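Local coordinates for sister chromatid cohesion protein (Chaetomium thermophilum, PDB 5T8V) that probably acts, as the C-terminal HEAT-repeat part of the cohesin loader Scc2, in loading cohesin onto chromatin, at residues R1277-F1285 and G1421-M1432. Residues are numbered along the deposited sequence; the frame is centred on the assembly and turned at random.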
# COMPACT_ATOMS: atom_id res chain seq x y z
N ARG A 1277 27.18 -15.16 31.97
CA ARG A 1277 26.39 -14.06 31.44
C ARG A 1277 26.32 -14.12 29.92
O ARG A 1277 25.24 -13.98 29.32
CB ARG A 1277 26.98 -12.73 31.89
CG ARG A 1277 26.22 -11.51 31.38
CD ARG A 1277 26.89 -10.22 31.78
NE ARG A 1277 25.99 -9.08 31.60
CZ ARG A 1277 26.27 -7.84 31.99
NH1 ARG A 1277 27.42 -7.56 32.60
NH2 ARG A 1277 25.38 -6.87 31.78
N PHE A 1278 27.47 -14.34 29.28
CA PHE A 1278 27.50 -14.39 27.82
C PHE A 1278 26.51 -15.40 27.27
O PHE A 1278 25.83 -15.14 26.28
CB PHE A 1278 28.91 -14.70 27.32
CG PHE A 1278 28.97 -15.03 25.86
CD1 PHE A 1278 28.91 -14.03 24.91
CD2 PHE A 1278 29.09 -16.35 25.43
CE1 PHE A 1278 28.95 -14.34 23.56
CE2 PHE A 1278 29.14 -16.65 24.09
CZ PHE A 1278 29.07 -15.65 23.15
N ILE A 1279 26.41 -16.58 27.90
CA ILE A 1279 25.59 -17.65 27.34
C ILE A 1279 24.19 -17.71 27.92
O ILE A 1279 23.38 -18.53 27.47
CB ILE A 1279 26.28 -19.03 27.46
CG1 ILE A 1279 26.49 -19.42 28.92
CG2 ILE A 1279 27.61 -19.02 26.71
CD1 ILE A 1279 27.04 -20.84 29.08
N ILE A 1280 23.86 -16.86 28.90
CA ILE A 1280 22.46 -16.72 29.30
C ILE A 1280 21.79 -15.59 28.51
O ILE A 1280 20.62 -15.70 28.13
CB ILE A 1280 22.32 -16.50 30.82
CG1 ILE A 1280 22.95 -15.17 31.26
CG2 ILE A 1280 22.93 -17.66 31.60
CD1 ILE A 1280 21.93 -14.06 31.45
N GLU A 1281 22.53 -14.51 28.25
CA GLU A 1281 22.01 -13.46 27.39
C GLU A 1281 21.68 -14.00 26.00
O GLU A 1281 20.82 -13.44 25.30
CB GLU A 1281 23.01 -12.31 27.30
CG GLU A 1281 23.17 -11.53 28.59
CD GLU A 1281 24.28 -10.50 28.51
OE1 GLU A 1281 25.37 -10.84 28.01
OE2 GLU A 1281 24.06 -9.35 28.95
N ASN A 1282 22.33 -15.09 25.59
CA ASN A 1282 21.94 -15.77 24.36
C ASN A 1282 20.63 -16.52 24.55
O ASN A 1282 19.79 -16.56 23.64
CB ASN A 1282 23.04 -16.73 23.90
CG ASN A 1282 24.18 -16.03 23.20
OD1 ASN A 1282 24.05 -15.58 22.06
ND2 ASN A 1282 25.32 -15.94 23.88
N LEU A 1283 20.44 -17.14 25.72
CA LEU A 1283 19.21 -17.88 25.96
C LEU A 1283 18.00 -16.96 25.96
O LEU A 1283 16.91 -17.35 25.51
CB LEU A 1283 19.30 -18.63 27.29
CG LEU A 1283 20.39 -19.70 27.40
CD1 LEU A 1283 20.48 -20.21 28.83
CD2 LEU A 1283 20.13 -20.84 26.43
N ALA A 1284 18.17 -15.73 26.45
CA ALA A 1284 17.05 -14.79 26.49
C ALA A 1284 16.36 -14.68 25.13
O ALA A 1284 15.13 -14.71 25.04
CB ALA A 1284 17.54 -13.42 26.95
N PHE A 1285 17.15 -14.55 24.06
CA PHE A 1285 16.62 -14.38 22.71
C PHE A 1285 17.28 -15.39 21.80
O PHE A 1285 18.51 -15.50 21.79
CB PHE A 1285 16.88 -12.96 22.21
CG PHE A 1285 17.06 -11.95 23.31
CD1 PHE A 1285 15.96 -11.28 23.84
CD2 PHE A 1285 18.31 -11.67 23.82
CE1 PHE A 1285 16.12 -10.35 24.86
CE2 PHE A 1285 18.48 -10.75 24.84
CZ PHE A 1285 17.39 -10.09 25.36
N GLY A 1421 11.83 -6.89 25.73
CA GLY A 1421 13.06 -7.53 26.14
C GLY A 1421 14.05 -6.57 26.76
O GLY A 1421 15.16 -6.96 27.12
N ASP A 1422 13.67 -5.29 26.87
CA ASP A 1422 14.55 -4.31 27.49
C ASP A 1422 14.62 -4.50 28.99
O ASP A 1422 15.68 -4.34 29.61
CB ASP A 1422 14.08 -2.90 27.14
CG ASP A 1422 14.12 -2.61 25.66
OD1 ASP A 1422 15.10 -3.03 24.99
OD2 ASP A 1422 13.17 -1.98 25.15
N LYS A 1423 13.48 -4.85 29.61
CA LYS A 1423 13.46 -5.05 31.06
C LYS A 1423 14.40 -6.17 31.48
O LYS A 1423 15.14 -6.04 32.46
CB LYS A 1423 12.03 -5.36 31.51
CG LYS A 1423 11.03 -4.24 31.23
CD LYS A 1423 9.62 -4.64 31.65
CE LYS A 1423 8.64 -3.49 31.45
NZ LYS A 1423 7.26 -3.87 31.86
N VAL A 1424 14.38 -7.29 30.75
CA VAL A 1424 15.23 -8.42 31.11
C VAL A 1424 16.70 -8.08 30.89
O VAL A 1424 17.57 -8.50 31.67
CB VAL A 1424 14.81 -9.68 30.31
CG1 VAL A 1424 14.94 -9.44 28.81
CG2 VAL A 1424 15.63 -10.88 30.75
N TRP A 1425 17.01 -7.32 29.84
CA TRP A 1425 18.38 -6.91 29.59
C TRP A 1425 18.89 -6.01 30.71
O TRP A 1425 19.89 -6.32 31.38
CB TRP A 1425 18.45 -6.19 28.24
CG TRP A 1425 19.83 -5.92 27.73
CD1 TRP A 1425 20.49 -4.72 27.76
CD2 TRP A 1425 20.71 -6.85 27.10
NE1 TRP A 1425 21.73 -4.86 27.19
CE2 TRP A 1425 21.89 -6.15 26.78
CE3 TRP A 1425 20.62 -8.21 26.78
CZ2 TRP A 1425 22.98 -6.77 26.15
CZ3 TRP A 1425 21.69 -8.82 26.16
CH2 TRP A 1425 22.86 -8.10 25.85
N GLU A 1426 18.20 -4.90 30.95
CA GLU A 1426 18.55 -3.99 32.03
C GLU A 1426 18.71 -4.74 33.35
O GLU A 1426 19.70 -4.57 34.06
CB GLU A 1426 17.48 -2.90 32.15
CG GLU A 1426 17.53 -2.09 33.44
CD GLU A 1426 16.44 -1.04 33.49
OE1 GLU A 1426 15.81 -0.77 32.44
OE2 GLU A 1426 16.20 -0.48 34.59
N GLU A 1427 17.73 -5.59 33.69
CA GLU A 1427 17.78 -6.30 34.96
C GLU A 1427 18.97 -7.24 35.02
O GLU A 1427 19.61 -7.38 36.07
CB GLU A 1427 16.48 -7.06 35.19
CG GLU A 1427 16.38 -7.73 36.55
CD GLU A 1427 16.42 -6.73 37.70
OE1 GLU A 1427 16.26 -5.52 37.44
OE2 GLU A 1427 16.61 -7.16 38.85
N ILE A 1428 19.29 -7.90 33.91
CA ILE A 1428 20.48 -8.75 33.86
C ILE A 1428 21.72 -7.93 34.19
O ILE A 1428 22.58 -8.35 34.97
CB ILE A 1428 20.60 -9.44 32.49
CG1 ILE A 1428 19.59 -10.58 32.39
CG2 ILE A 1428 22.02 -9.99 32.27
CD1 ILE A 1428 19.45 -11.16 30.99
N ASN A 1429 21.83 -6.74 33.59
CA ASN A 1429 22.97 -5.87 33.91
C ASN A 1429 22.98 -5.52 35.40
O ASN A 1429 24.03 -5.60 36.05
CB ASN A 1429 22.91 -4.60 33.06
CG ASN A 1429 24.10 -3.68 33.31
OD1 ASN A 1429 25.21 -4.14 33.54
ND2 ASN A 1429 23.85 -2.38 33.28
N ASN A 1430 21.82 -5.14 35.94
CA ASN A 1430 21.73 -4.82 37.36
C ASN A 1430 22.29 -5.96 38.21
O ASN A 1430 23.12 -5.75 39.09
CB ASN A 1430 20.28 -4.53 37.74
CG ASN A 1430 19.70 -3.37 36.96
OD1 ASN A 1430 20.31 -2.86 36.02
ND2 ASN A 1430 18.50 -2.94 37.34
N ILE A 1431 21.82 -7.19 37.95
CA ILE A 1431 22.34 -8.34 38.67
C ILE A 1431 23.84 -8.44 38.50
O ILE A 1431 24.58 -8.74 39.45
CB ILE A 1431 21.62 -9.63 38.20
CG1 ILE A 1431 20.12 -9.54 38.46
CG2 ILE A 1431 22.20 -10.86 38.91
CD1 ILE A 1431 19.30 -10.49 37.62
N MET A 1432 24.33 -8.19 37.28
CA MET A 1432 25.74 -8.30 36.96
C MET A 1432 26.55 -7.09 37.40
O MET A 1432 27.73 -6.98 37.03
CB MET A 1432 25.91 -8.51 35.45
CG MET A 1432 25.33 -9.83 34.95
SD MET A 1432 26.28 -11.26 35.51
CE MET A 1432 25.21 -12.60 35.00
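R1277 slides lengthwise past M1432, the two side chains running in opposite directions, and M1432 CB rests over one face of the arginine's guanidinium, 3.4 Å from R1277 NH1. The arginine reaches that far because CG is anti to the backbone N and the chain stays extended to NE; M1432, bent at chi2, folds its CE back to the root of the arginine, at R1277 CB. At the far end R1277 NH2 donates to N1429 OD1 (3.3 Å, N-H...O 150°), the donor tilted out of the carbonyl plane of the amide. R1277 NE turns instead to its own helix, forming a salt bridge with E1281 OE2 at 3.3 Å, its hydrogen bond weak. Cutting the arginine back to an alanine here would probably leave N1429 OD1 without this donor, E1281 without its NE partner and a gap beside M1432. The same carboxylate lies nearly flat on the indole of W1425, the planes 4° apart and E1281 OE2 3.6 Å from W1425 CH2, near the rim; its other oxygen, OE1, accepts from the backbone N of G1220. These contacts join two antiparallel helices of the largely helical, HEAT-repeat C-terminal part of Scc2, 1271-1284 and 1422-1431, whose local axes approach to 11.2 Å at 166°. Between them I1280 and I1428 meet tip to tip, CD1 to CD1 at 3.8 Å, while helix 1364-1387 adds V1380 against I1280. Further along the chain, the F1285 side chain runs across that of W1425 at about a right angle, with W1425 CE3 near the phenyl plane, at its edge, 3.8 Å from F1285 CE2. F1226 ties both aromatics together, stacking on F1285 and meeting W1425 edge-to-face.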